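Local coordinates for UPF0311 protein CA_C3321 (Clostridium acetobutylicum ATCC 824, PDB 3G7G), which is of unknown function but folds as an eight-stranded antiparallel beta barrel of the UPF0311 (DUF3237) family and assembles as four copies, at residues I19-P24 with Q37-I42; D68-L73 with N92-V97; A75-R80 with I87-N92. One frame throughout, in Å; residues are numbered along the deposited sequence.

Contact 1: residues I19-P24 with Q37-I42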
ATOM      1  N   ILE A  19     -20.690   4.292  14.126  1.00 33.22           N
ATOM      2  CA  ILE A  19     -20.854   4.898  12.823  1.00 33.77           C
ATOM      3  C   ILE A  19     -22.192   4.534  12.186  1.00 33.31           C
ATOM      4  O   ILE A  19     -22.566   3.372  12.160  1.00 33.75           O
ATOM      5  CB  ILE A  19     -19.742   4.388  11.851  1.00 33.72           C
ATOM      6  CG1 ILE A  19     -18.379   4.929  12.262  1.00 35.51           C
ATOM      7  CG2 ILE A  19     -20.019   4.820  10.447  1.00 33.50           C
ATOM      8  CD1 ILE A  19     -17.214   4.251  11.558  1.00 35.71           C
ATOM      9  N   THR A  20     -22.866   5.532  11.628  1.00 33.27           N
ATOM     10  CA  THR A  20     -24.020   5.340  10.780  1.00 33.75           C
ATOM     11  C   THR A  20     -23.534   5.400   9.337  1.00 33.54           C
ATOM     12  O   THR A  20     -22.854   6.333   8.935  1.00 32.89           O
ATOM     13  CB  THR A  20     -25.083   6.442  11.029  1.00 34.05           C
ATOM     14  OG1 THR A  20     -25.441   6.465  12.421  1.00 34.22           O
ATOM     15  CG2 THR A  20     -26.335   6.225  10.211  1.00 32.31           C
ATOM     16  N   VAL A  21     -23.895   4.393   8.557  1.00 34.16           N
ATOM     17  CA  VAL A  21     -23.539   4.344   7.149  1.00 34.73           C
ATOM     18  C   VAL A  21     -24.778   4.414   6.261  1.00 35.46           C
ATOM     19  O   VAL A  21     -25.857   3.961   6.643  1.00 35.20           O
ATOM     20  CB  VAL A  21     -22.765   3.060   6.806  1.00 34.74           C
ATOM     21  CG1 VAL A  21     -21.464   2.989   7.584  1.00 33.24           C
ATOM     22  CG2 VAL A  21     -23.626   1.823   7.050  1.00 34.81           C
ATOM     23  N   ASP A  22     -24.604   4.976   5.064  1.00 35.73           N
ATOM     24  CA  ASP A  22     -25.654   4.961   4.055  1.00 35.88           C
ATOM     25  C   ASP A  22     -25.747   3.569   3.394  1.00 36.08           C
ATOM     26  O   ASP A  22     -25.020   2.621   3.749  1.00 35.50           O
ATOM     27  CB  ASP A  22     -25.386   6.055   3.019  1.00 36.27           C
ATOM     28  CG  ASP A  22     -26.656   6.714   2.497  1.00 38.06           C
ATOM     29  OD1 ASP A  22     -27.677   6.015   2.302  1.00 43.08           O
ATOM     30  OD2 ASP A  22     -26.626   7.942   2.270  1.00 39.51           O
ATOM     31  N   LYS A  23     -26.671   3.435   2.448  1.00 36.33           N
ATOM     32  CA  LYS A  23     -26.777   2.221   1.666  1.00 36.70           C
ATOM     33  C   LYS A  23     -25.547   2.086   0.769  1.00 35.67           C
ATOM     34  O   LYS A  23     -25.015   3.094   0.324  1.00 34.78           O
ATOM     35  CB  LYS A  23     -28.054   2.242   0.809  1.00 37.44           C
ATOM     36  CG  LYS A  23     -28.038   3.198  -0.401  1.00 40.11           C
ATOM     37  CD  LYS A  23     -29.389   3.164  -1.235  1.00 40.62           C
ATOM     38  CE  LYS A  23     -29.840   1.739  -1.591  1.00 43.06           C
ATOM     39  NZ  LYS A  23     -30.868   1.678  -2.696  1.00 45.05           N
ATOM     40  N   PRO A  24     -25.106   0.842   0.503  1.00 34.91           N
ATOM     41  CA  PRO A  24     -23.954   0.598  -0.349  1.00 34.42           C
ATOM     42  C   PRO A  24     -24.130   1.197  -1.723  1.00 33.87           C
ATOM     43  O   PRO A  24     -25.253   1.217  -2.217  1.00 33.35           O
ATOM     44  CB  PRO A  24     -23.952  -0.909  -0.503  1.00 34.60           C
ATOM     45  CG  PRO A  24     -24.652  -1.414   0.708  1.00 35.87           C
ATOM     46  CD  PRO A  24     -25.686  -0.413   1.009  1.00 34.71           C
ATOM     47  N   GLN A  37     -18.225  -2.559  -3.566  1.00 28.19           N
ATOM     48  CA  GLN A  37     -19.145  -1.493  -3.235  1.00 29.51           C
ATOM     49  C   GLN A  37     -18.458  -0.427  -2.397  1.00 28.87           C
ATOM     50  O   GLN A  37     -17.522  -0.730  -1.667  1.00 27.91           O
ATOM     51  CB  GLN A  37     -20.344  -2.045  -2.441  1.00 29.87           C
ATOM     52  CG  GLN A  37     -19.938  -3.136  -1.511  1.00 33.06           C
ATOM     53  CD  GLN A  37     -21.061  -3.698  -0.694  1.00 33.67           C
ATOM     54  OE1 GLN A  37     -22.192  -3.796  -1.158  1.00 38.38           O
ATOM     55  NE2 GLN A  37     -20.745  -4.089   0.550  1.00 36.72           N
ATOM     56  N   LEU A  38     -18.973   0.799  -2.486  1.00 28.91           N
ATOM     57  CA  LEU A  38     -18.527   1.936  -1.667  1.00 28.88           C
ATOM     58  C   LEU A  38     -19.615   2.282  -0.649  1.00 29.33           C
ATOM     59  O   LEU A  38     -20.773   2.504  -1.022  1.00 28.19           O
ATOM     60  CB  LEU A  38     -18.259   3.140  -2.546  1.00 28.23           C
ATOM     61  CG  LEU A  38     -17.305   2.906  -3.710  1.00 28.93           C
ATOM     62  CD1 LEU A  38     -17.242   4.128  -4.641  1.00 28.63           C
ATOM     63  CD2 LEU A  38     -15.935   2.535  -3.153  1.00 29.16           C
ATOM     64  N   ILE A  39     -19.247   2.293   0.629  1.00 29.94           N
ATOM     65  CA  ILE A  39     -20.177   2.598   1.711  1.00 30.19           C
ATOM     66  C   ILE A  39     -19.890   3.990   2.271  1.00 30.36           C
ATOM     67  O   ILE A  39     -18.846   4.202   2.895  1.00 30.57           O
ATOM     68  CB  ILE A  39     -20.086   1.593   2.860  1.00 30.83           C
ATOM     69  CG1 ILE A  39     -20.094   0.168   2.324  1.00 31.23           C
ATOM     70  CG2 ILE A  39     -21.224   1.848   3.870  1.00 30.48           C
ATOM     71  CD1 ILE A  39     -21.413  -0.350   2.023  1.00 31.86           C
ATOM     72  N   PRO A  40     -20.797   4.958   2.022  1.00 30.50           N
ATOM     73  CA  PRO A  40     -20.651   6.273   2.636  1.00 30.22           C
ATOM     74  C   PRO A  40     -20.859   6.218   4.138  1.00 30.45           C
ATOM     75  O   PRO A  40     -21.672   5.423   4.606  1.00 30.33           O
ATOM     76  CB  PRO A  40     -21.719   7.126   1.933  1.00 30.70           C
ATOM     77  CG  PRO A  40     -22.113   6.343   0.694  1.00 29.89           C
ATOM     78  CD  PRO A  40     -21.953   4.905   1.104  1.00 30.26           C
ATOM     79  N   ILE A  41     -20.095   7.029   4.873  1.00 30.29           N
ATOM     80  CA  ILE A  41     -20.242   7.141   6.327  1.00 30.75           C
ATOM     81  C   ILE A  41     -21.029   8.430   6.590  1.00 30.68           C
ATOM     82  O   ILE A  41     -20.548   9.509   6.323  1.00 31.41           O
ATOM     83  CB  ILE A  41     -18.863   7.132   7.053  1.00 30.68           C
ATOM     84  CG1 ILE A  41     -18.127   5.810   6.774  1.00 31.49           C
ATOM     85  CG2 ILE A  41     -19.050   7.283   8.574  1.00 30.65           C
ATOM     86  CD1 ILE A  41     -16.558   5.878   6.931  1.00 31.08           C
ATOM     87  N   ILE A  42     -22.269   8.326   7.054  1.00 31.43           N
ATOM     88  CA  ILE A  42     -23.088   9.529   7.243  1.00 31.51           C
ATOM     89  C   ILE A  42     -22.572  10.312   8.446  1.00 31.07           C
ATOM     90  O   ILE A  42     -22.467  11.529   8.419  1.00 30.79           O
ATOM     91  CB  ILE A  42     -24.582   9.203   7.456  1.00 32.99           C
ATOM     92  CG1 ILE A  42     -25.162   8.412   6.271  1.00 32.97           C
ATOM     93  CG2 ILE A  42     -25.394  10.503   7.667  1.00 32.34           C
ATOM     94  CD1 ILE A  42     -26.514   7.753   6.593  1.00 32.71           C
TER

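Contact 2: residues D68-L73 with N92-V97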
ATOM      1  N   ASP A  68     -14.971 -16.309  -2.489  1.00 30.68           N
ATOM      2  CA  ASP A  68     -15.024 -17.269  -1.369  1.00 30.56           C
ATOM      3  C   ASP A  68     -15.769 -16.749  -0.138  1.00 30.31           C
ATOM      4  O   ASP A  68     -15.875 -17.438   0.876  1.00 30.45           O
ATOM      5  CB  ASP A  68     -13.603 -17.703  -0.962  1.00 31.65           C
ATOM      6  CG  ASP A  68     -12.826 -16.616  -0.143  1.00 34.48           C
ATOM      7  OD1 ASP A  68     -13.143 -15.386  -0.190  1.00 35.92           O
ATOM      8  OD2 ASP A  68     -11.877 -17.026   0.572  1.00 41.75           O
ATOM      9  N   GLY A  69     -16.277 -15.536  -0.208  1.00 29.61           N
ATOM     10  CA  GLY A  69     -17.085 -14.999   0.873  1.00 29.77           C
ATOM     11  C   GLY A  69     -16.384 -13.999   1.772  1.00 29.38           C
ATOM     12  O   GLY A  69     -17.045 -13.310   2.511  1.00 28.89           O
ATOM     13  N   LYS A  70     -15.059 -13.911   1.721  1.00 30.60           N
ATOM     14  CA  LYS A  70     -14.317 -12.969   2.582  1.00 31.05           C
ATOM     15  C   LYS A  70     -14.472 -11.544   2.095  1.00 31.01           C
ATOM     16  O   LYS A  70     -14.293 -11.279   0.913  1.00 30.24           O
ATOM     17  CB  LYS A  70     -12.836 -13.322   2.634  1.00 31.85           C
ATOM     18  CG  LYS A  70     -12.041 -12.344   3.449  1.00 31.88           C
ATOM     19  CD  LYS A  70     -10.655 -12.811   3.718  1.00 33.10           C
ATOM     20  CE  LYS A  70      -9.718 -12.586   2.523  1.00 34.23           C
ATOM     21  NZ  LYS A  70      -8.357 -12.229   3.014  1.00 34.50           N
ATOM     22  N   CYS A  71     -14.816 -10.638   3.012  1.00 31.28           N
ATOM     23  CA  CYS A  71     -14.891  -9.218   2.707  1.00 31.11           C
ATOM     24  C   CYS A  71     -13.592  -8.504   3.136  1.00 30.79           C
ATOM     25  O   CYS A  71     -13.161  -8.612   4.290  1.00 30.68           O
ATOM     26  CB  CYS A  71     -16.099  -8.628   3.412  1.00 31.34           C
ATOM     27  SG  CYS A  71     -16.360  -6.891   3.142  1.00 34.95           S
ATOM     28  N   GLU A  72     -12.946  -7.846   2.178  1.00 30.24           N
ATOM     29  CA  GLU A  72     -11.769  -6.982   2.415  1.00 29.65           C
ATOM     30  C   GLU A  72     -12.245  -5.539   2.470  1.00 28.73           C
ATOM     31  O   GLU A  72     -12.865  -5.061   1.525  1.00 28.80           O
ATOM     32  CB  GLU A  72     -10.747  -7.178   1.288  1.00 29.57           C
ATOM     33  CG  GLU A  72     -10.236  -8.632   1.164  1.00 31.97           C
ATOM     34  CD  GLU A  72      -9.339  -8.833  -0.050  1.00 32.24           C
ATOM     35  OE1 GLU A  72      -8.915  -7.830  -0.658  1.00 39.59           O
ATOM     36  OE2 GLU A  72      -9.072  -9.985  -0.408  1.00 34.46           O
ATOM     37  N   LEU A  73     -11.973  -4.868   3.589  1.00 27.52           N
ATOM     38  CA  LEU A  73     -12.444  -3.521   3.870  1.00 27.34           C
ATOM     39  C   LEU A  73     -11.297  -2.519   3.934  1.00 26.01           C
ATOM     40  O   LEU A  73     -10.268  -2.803   4.537  1.00 24.93           O
ATOM     41  CB  LEU A  73     -13.138  -3.507   5.249  1.00 27.36           C
ATOM     42  CG  LEU A  73     -14.298  -4.497   5.332  1.00 29.62           C
ATOM     43  CD1 LEU A  73     -14.070  -5.453   6.439  1.00 29.73           C
ATOM     44  CD2 LEU A  73     -15.658  -3.791   5.501  1.00 31.23           C
ATOM     45  N   ASN A  92      -8.026  -0.789   7.577  1.00 27.65           N
ATOM     46  CA  ASN A  92      -8.059  -1.860   6.583  1.00 26.99           C
ATOM     47  C   ASN A  92      -8.207  -3.163   7.298  1.00 26.88           C
ATOM     48  O   ASN A  92      -7.471  -3.452   8.233  1.00 25.33           O
ATOM     49  CB  ASN A  92      -6.780  -1.918   5.729  1.00 27.81           C
ATOM     50  CG  ASN A  92      -6.487  -0.641   5.012  1.00 27.73           C
ATOM     51  OD1 ASN A  92      -5.476  -0.010   5.249  1.00 32.74           O
ATOM     52  ND2 ASN A  92      -7.344  -0.261   4.133  1.00 26.74           N
ATOM     53  N   GLY A  93      -9.170  -3.968   6.868  1.00 27.14           N
ATOM     54  CA  GLY A  93      -9.428  -5.191   7.563  1.00 27.71           C
ATOM     55  C   GLY A  93     -10.230  -6.221   6.813  1.00 27.56           C
ATOM     56  O   GLY A  93     -10.407  -6.148   5.590  1.00 26.00           O
ATOM     57  N   ILE A  94     -10.683  -7.213   7.574  1.00 28.23           N
ATOM     58  CA  ILE A  94     -11.445  -8.322   6.990  1.00 28.81           C
ATOM     59  C   ILE A  94     -12.676  -8.648   7.781  1.00 28.82           C
ATOM     60  O   ILE A  94     -12.774  -8.335   8.989  1.00 26.88           O
ATOM     61  CB  ILE A  94     -10.591  -9.570   6.765  1.00 29.28           C
ATOM     62  CG1 ILE A  94      -9.995 -10.042   8.070  1.00 31.25           C
ATOM     63  CG2 ILE A  94      -9.466  -9.281   5.710  1.00 26.92           C
ATOM     64  CD1 ILE A  94      -9.252 -11.392   7.929  1.00 31.58           C
ATOM     65  N   ARG A  95     -13.649  -9.226   7.071  1.00 29.22           N
ATOM     66  CA  ARG A  95     -14.886  -9.672   7.694  1.00 29.51           C
ATOM     67  C   ARG A  95     -15.280 -10.978   7.025  1.00 29.08           C
ATOM     68  O   ARG A  95     -15.493 -11.025   5.816  1.00 27.64           O
ATOM     69  CB  ARG A  95     -15.987  -8.623   7.556  1.00 29.11           C
ATOM     70  CG  ARG A  95     -17.338  -9.109   8.045  1.00 30.62           C
ATOM     71  CD  ARG A  95     -18.279  -7.985   8.212  1.00 32.51           C
ATOM     72  NE  ARG A  95     -18.668  -7.471   6.906  1.00 36.88           N
ATOM     73  CZ  ARG A  95     -18.906  -6.196   6.613  1.00 38.09           C
ATOM     74  NH1 ARG A  95     -18.769  -5.242   7.527  1.00 40.43           N
ATOM     75  NH2 ARG A  95     -19.282  -5.873   5.388  1.00 37.88           N
ATOM     76  N   THR A  96     -15.326 -12.038   7.827  1.00 28.85           N
ATOM     77  CA  THR A  96     -15.641 -13.360   7.353  1.00 29.68           C
ATOM     78  C   THR A  96     -16.813 -13.888   8.179  1.00 29.80           C
ATOM     79  O   THR A  96     -17.111 -13.366   9.248  1.00 28.41           O
ATOM     80  CB  THR A  96     -14.459 -14.338   7.535  1.00 29.48           C
ATOM     81  OG1 THR A  96     -14.219 -14.519   8.927  1.00 27.17           O
ATOM     82  CG2 THR A  96     -13.212 -13.848   6.906  1.00 28.49           C
ATOM     83  N   VAL A  97     -17.458 -14.919   7.645  1.00 31.55           N
ATOM     84  CA  VAL A  97     -18.505 -15.697   8.334  1.00 32.71           C
ATOM     85  C   VAL A  97     -18.236 -17.180   8.127  1.00 33.39           C
ATOM     86  O   VAL A  97     -17.572 -17.542   7.174  1.00 32.92           O
ATOM     87  CB  VAL A  97     -19.953 -15.404   7.804  1.00 32.44           C
ATOM     88  CG1 VAL A  97     -20.394 -14.009   8.188  1.00 32.87           C
ATOM     89  CG2 VAL A  97     -20.081 -15.639   6.276  1.00 32.50           C
TER
HETATM   90  O   HOH W   1     -16.553 -15.144   4.834  1.00 29.63           O

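Contact 3: residues A75-R80 with I87-N92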
ATOM      1  N   ALA A  75     -11.377   1.615   4.722  1.00 23.14           N
ATOM      2  CA  ALA A  75     -12.112   2.877   5.021  1.00 23.18           C
ATOM      3  C   ALA A  75     -11.195   4.084   5.183  1.00 23.09           C
ATOM      4  O   ALA A  75     -10.119   3.967   5.742  1.00 24.28           O
ATOM      5  CB  ALA A  75     -13.015   2.721   6.304  1.00 22.10           C
ATOM      6  N   ARG A  76     -11.573   5.219   4.598  1.00 22.23           N
ATOM      7  CA  ARG A  76     -10.848   6.447   4.786  1.00 22.63           C
ATOM      8  C   ARG A  76     -11.825   7.484   5.233  1.00 23.49           C
ATOM      9  O   ARG A  76     -12.766   7.833   4.479  1.00 23.35           O
ATOM     10  CB  ARG A  76     -10.232   6.937   3.496  1.00 21.67           C
ATOM     11  CG  ARG A  76      -9.254   5.999   2.880  1.00 22.38           C
ATOM     12  CD  ARG A  76      -8.855   6.526   1.526  1.00 21.49           C
ATOM     13  NE  ARG A  76      -7.654   5.883   1.059  1.00 22.18           N
ATOM     14  CZ  ARG A  76      -7.098   6.097  -0.112  1.00 22.38           C
ATOM     15  NH1 ARG A  76      -7.646   6.936  -0.950  1.00 23.67           N
ATOM     16  NH2 ARG A  76      -5.977   5.465  -0.439  1.00 25.36           N
ATOM     17  N   TYR A  77     -11.584   7.993   6.437  1.00 23.65           N
ATOM     18  CA  TYR A  77     -12.405   9.013   7.053  1.00 23.51           C
ATOM     19  C   TYR A  77     -11.612   9.715   8.153  1.00 23.75           C
ATOM     20  O   TYR A  77     -10.453   9.382   8.395  1.00 24.09           O
ATOM     21  CB  TYR A  77     -13.685   8.384   7.595  1.00 25.11           C
ATOM     22  CG  TYR A  77     -13.492   7.301   8.626  1.00 24.45           C
ATOM     23  CD1 TYR A  77     -13.592   7.574   9.983  1.00 27.18           C
ATOM     24  CD2 TYR A  77     -13.266   5.993   8.246  1.00 27.18           C
ATOM     25  CE1 TYR A  77     -13.432   6.565  10.921  1.00 27.38           C
ATOM     26  CE2 TYR A  77     -13.076   4.992   9.177  1.00 26.93           C
ATOM     27  CZ  TYR A  77     -13.172   5.274  10.512  1.00 27.24           C
ATOM     28  OH  TYR A  77     -13.006   4.249  11.436  1.00 27.76           O
ATOM     29  N   ALA A  78     -12.237  10.674   8.843  1.00 24.26           N
ATOM     30  CA  ALA A  78     -11.549  11.545   9.781  1.00 23.54           C
ATOM     31  C   ALA A  78     -12.490  11.866  10.914  1.00 24.17           C
ATOM     32  O   ALA A  78     -13.722  11.803  10.780  1.00 22.59           O
ATOM     33  CB  ALA A  78     -11.111  12.834   9.106  1.00 23.83           C
ATOM     34  N   ILE A  79     -11.893  12.168  12.042  1.00 23.92           N
ATOM     35  CA  ILE A  79     -12.664  12.531  13.203  1.00 24.87           C
ATOM     36  C   ILE A  79     -12.133  13.855  13.684  1.00 24.47           C
ATOM     37  O   ILE A  79     -10.996  14.215  13.407  1.00 24.14           O
ATOM     38  CB  ILE A  79     -12.630  11.464  14.309  1.00 25.19           C
ATOM     39  CG1 ILE A  79     -11.233  11.131  14.791  1.00 28.07           C
ATOM     40  CG2 ILE A  79     -13.194  10.140  13.818  1.00 26.08           C
ATOM     41  CD1 ILE A  79     -11.268  10.023  15.829  1.00 25.35           C
ATOM     42  N   ARG A  80     -12.991  14.586  14.375  1.00 24.84           N
ATOM     43  CA  ARG A  80     -12.657  15.816  15.011  1.00 24.95           C
ATOM     44  C   ARG A  80     -12.985  15.656  16.466  1.00 25.82           C
ATOM     45  O   ARG A  80     -14.125  15.367  16.804  1.00 23.76           O
ATOM     46  CB  ARG A  80     -13.508  16.919  14.453  1.00 25.46           C
ATOM     47  CG  ARG A  80     -13.306  18.247  15.172  1.00 26.55           C
ATOM     48  CD  ARG A  80     -13.106  19.324  14.187  1.00 28.62           C
ATOM     49  NE  ARG A  80     -11.693  19.564  14.071  1.00 32.43           N
ATOM     50  CZ  ARG A  80     -11.039  19.743  12.940  1.00 30.86           C
ATOM     51  NH1 ARG A  80     -11.637  19.638  11.754  1.00 31.47           N
ATOM     52  NH2 ARG A  80      -9.749  19.964  13.008  1.00 31.96           N
ATOM     53  N   ILE A  87      -8.037  13.752  13.413  1.00 25.65           N
ATOM     54  CA  ILE A  87      -7.332  12.506  13.140  1.00 25.90           C
ATOM     55  C   ILE A  87      -7.907  11.924  11.877  1.00 25.86           C
ATOM     56  O   ILE A  87      -9.102  11.735  11.776  1.00 24.01           O
ATOM     57  CB  ILE A  87      -7.524  11.467  14.281  1.00 26.36           C
ATOM     58  CG1 ILE A  87      -7.092  12.067  15.628  1.00 27.28           C
ATOM     59  CG2 ILE A  87      -6.682  10.181  14.004  1.00 24.54           C
ATOM     60  CD1 ILE A  87      -8.105  12.066  16.682  1.00 28.87           C
ATOM     61  N   TYR A  88      -7.020  11.629  10.936  1.00 26.83           N
ATOM     62  CA  TYR A  88      -7.333  10.988   9.692  1.00 26.38           C
ATOM     63  C   TYR A  88      -7.018   9.497   9.825  1.00 26.78           C
ATOM     64  O   TYR A  88      -5.920   9.103  10.261  1.00 28.37           O
ATOM     65  CB  TYR A  88      -6.510  11.623   8.590  1.00 26.24           C
ATOM     66  CG  TYR A  88      -6.638  10.914   7.298  1.00 26.58           C
ATOM     67  CD1 TYR A  88      -7.868  10.859   6.630  1.00 25.96           C
ATOM     68  CD2 TYR A  88      -5.547  10.278   6.729  1.00 26.59           C
ATOM     69  CE1 TYR A  88      -8.000  10.174   5.421  1.00 25.81           C
ATOM     70  CE2 TYR A  88      -5.666   9.618   5.523  1.00 26.02           C
ATOM     71  CZ  TYR A  88      -6.898   9.556   4.884  1.00 25.60           C
ATOM     72  OH  TYR A  88      -7.003   8.905   3.682  1.00 27.51           O
ATOM     73  N   ILE A  89      -7.983   8.676   9.462  1.00 26.22           N
ATOM     74  CA  ILE A  89      -7.943   7.242   9.720  1.00 26.56           C
ATOM     75  C   ILE A  89      -8.018   6.498   8.402  1.00 26.42           C
ATOM     76  O   ILE A  89      -8.884   6.799   7.611  1.00 25.90           O
ATOM     77  CB  ILE A  89      -9.162   6.798  10.565  1.00 26.22           C
ATOM     78  CG1 ILE A  89      -9.248   7.644  11.813  1.00 26.14           C
ATOM     79  CG2 ILE A  89      -9.094   5.291  10.942  1.00 26.12           C
ATOM     80  CD1 ILE A  89     -10.183   7.138  12.815  1.00 26.93           C
ATOM     81  N   GLU A  90      -7.068   5.593   8.172  1.00 26.69           N
ATOM     82  CA  GLU A  90      -7.143   4.567   7.140  1.00 27.76           C
ATOM     83  C   GLU A  90      -7.272   3.247   7.887  1.00 27.29           C
ATOM     84  O   GLU A  90      -6.360   2.884   8.615  1.00 27.11           O
ATOM     85  CB  GLU A  90      -5.867   4.570   6.324  1.00 29.39           C
ATOM     86  CG  GLU A  90      -5.973   5.078   4.940  1.00 34.04           C
ATOM     87  CD  GLU A  90      -6.441   3.971   3.965  1.00 39.89           C
ATOM     88  OE1 GLU A  90      -7.206   3.064   4.419  1.00 44.89           O
ATOM     89  OE2 GLU A  90      -6.043   4.013   2.769  1.00 36.82           O
ATOM     90  N   ASN A  91      -8.410   2.562   7.745  1.00 27.27           N
ATOM     91  CA  ASN A  91      -8.719   1.352   8.525  1.00 27.24           C
ATOM     92  C   ASN A  91      -8.935   0.194   7.568  1.00 27.39           C
ATOM     93  O   ASN A  91      -9.891   0.217   6.788  1.00 26.10           O
ATOM     94  CB  ASN A  91      -9.986   1.590   9.386  1.00 26.89           C
ATOM     95  CG  ASN A  91     -10.080   0.650  10.588  1.00 27.75           C
ATOM     96  OD1 ASN A  91      -9.181  -0.111  10.858  1.00 25.65           O
ATOM     97  ND2 ASN A  91     -11.184   0.713  11.309  1.00 28.74           N
ATOM     98  N   ASN A  92      -8.026  -0.789   7.577  1.00 27.65           N
ATOM     99  CA  ASN A  92      -8.059  -1.860   6.583  1.00 26.99           C
ATOM    100  C   ASN A  92      -8.207  -3.163   7.298  1.00 26.88           C
ATOM    101  O   ASN A  92      -7.471  -3.452   8.233  1.00 25.33           O
ATOM    102  CB  ASN A  92      -6.780  -1.918   5.729  1.00 27.81           C
ATOM    103  CG  ASN A  92      -6.487  -0.641   5.012  1.00 27.73           C
ATOM    104  OD1 ASN A  92      -5.476  -0.010   5.249  1.00 32.74           O
ATOM    105  ND2 ASN A  92      -7.344  -0.261   4.133  1.00 26.74           N
TER
HETATM  106  O   HOH W   2     -13.907   1.807   9.507  1.00 36.76           O

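Contact 1: residues I19-P24 with Q37-I42
Pro24 and Ile39 lie alongside each other with their ends in the same direction, Pro24 CB 3.6 Å from Ile39 CD1. That methyl also lies close to Pro24 CA, so the end of the isoleucine rests over one face of the proline ring, on its CA-CB side. In Ile39, CG1 stands anti to the carbonyl carbon (chi1 -47°) and the turn at chi2 then lays CD1 on Pro24, while its CG2 meets Val21 CB at 3.5 Å, these two side chains slanting across one another. Gln37 is also aligned with Pro24: its OE1 comes within 3.4 Å of Pro24 CB, while its NE2 is hydrogen-bonded to Gln63 OE1 on strand 53-65. These residues belong to a beta hairpin of the barrel, strands 11-30 and 34-47, the short strand segments running at 130° to each other in chain direction, well short of antiparallel. Val21 and Ile41 form the one bridge, an antiparallel non-hydrogen-bonded pair, and a bond flanks it on each side. Ile42 N donates to Thr20 O at 2.8 Å with a bent N-H...O angle of 135°; Asp22 N donates to Pro40 O at 3.0 Å. Beyond Val21 strand 11-30 is interrupted by a short irregular stretch, and Asp22 OD1 accepts from Lys23 N through its anti lone pair at 2.8 Å. Ile19 CG2 and Ile41 CG2 are pressed together at 3.2 Å, closer than two methyls normally pack.

Contact 2: residues D68-L73 with N92-V97
Cys71 and Arg95 form a hydrogen-bonded antiparallel pair in the hairpin of strands 71-81 and 86-96. Cys71 N donates to Arg95 O at 2.9 Å, and Arg95 N returns a bond of the same length to Cys71 O. Leu73 and Gly93 make the next such pair; Leu73 N meets Gly93 O at 2.8 Å and an almost straight 178°. The side chains of Cys71, Leu73 and Arg95 share one face of this barrel sheet. There Arg95 bends at chi3 (71°), which brings its guanidinium back over Leu73: CD2 of Leu73 covers one guanidinium face, 4.0 Å from Arg95 NH1, and the two side chains cross at about a right angle. Cys71 SG approaches Arg95 NH2 obliquely at 3.8 Å, and Phe118 of strand 117-126 adds a cation-pi contact to the same group. Lys70 lies alongside Thr96, near Ile94, with Lys70 CG 3.9 Å from Thr96 CG2; Lys70 NZ is hydrogen-bonded to Met135 O of the third subunit. Where the strands part, a water accepts from Val97 N and gives a weak bond to Gly69 O. In the preceding loop Asp68 OD1 accepts from Lys70 N at 3.1 Å, an Asx turn.

Contact 3: residues A75-R80 with I87-N92
Arg76 and Glu90 supply the charged interaction, a salt bridge in which Arg76 NE lies 3.0 Å from Glu90 OE2. The bond is nearly straight and the oxygen sits almost in the guanidinium plane, yet NE approaches from above the carboxylate plane, the two flat groups being turned 84° apart. Glu90 bends at chi2 (-85°) to bring OE2 there, whereas Arg76 is extended from CG to NE. The outer nitrogen NH2 of Arg76 binds Ser74 OG of the second subunit, so the salt bridge lies at a subunit interface. Tyr88 OH makes a further hydrogen bond across it, to Ser62 OG of the second subunit.

Backbone bonds join three hydrogen-bonded pairs, Ala75 with Asn91, Tyr77 with Ile89 and Ile79 with Ile87. Within the middle pair Ile89 N reaches Tyr77 O at 2.8 Å, while the return bond from Tyr77 N to Ile89 O is longer, at 3.2 Å.

Apolar packing gathers on the face of Tyr77, Ile79, Ile87 and Ile89. Ile89 CB lies over one face of the Tyr77 ring, offset toward its rim; Ile89 CD1 comes 3.8 Å from Tyr77 CE1. Ile79 slants across Ile87, with CG1 of the former 3.8 Å from CB of the latter.

A single water links the two segments, meeting Tyr77 OH at 3.2 Å and accepting a weak bond from Asn91 ND2, while Asn91 OD1 is hydrogen-bonded to Thr120 OG1 of strand 117-126. Five successive antiparallel bridges and a 153° angle between strand directions are those of a twisted beta hairpin, here in the wall of a closed barrel.

In the fold
From the N terminus, contact 1 comes first, closing the hairpin between strands 11-30 and 34-47 before either of the others opens. Strand 53-65 then separates that hairpin from the second one in the barrel order. Contact 2 opens next, in the loop leading into strand 71-81, and closes just past strand 86-96; contact 3 falls within this loop, nearer the hairpin turn, and the two share Asn92. Their centres are 19 Å apart, on opposite sides of the chain's centre. Contact 1 touches contact 3 through Ile41 CD1 and Tyr77 CD2, 3.5 Å apart, which ties the two hairpins together by packing; contacts 1 and 2 do not touch.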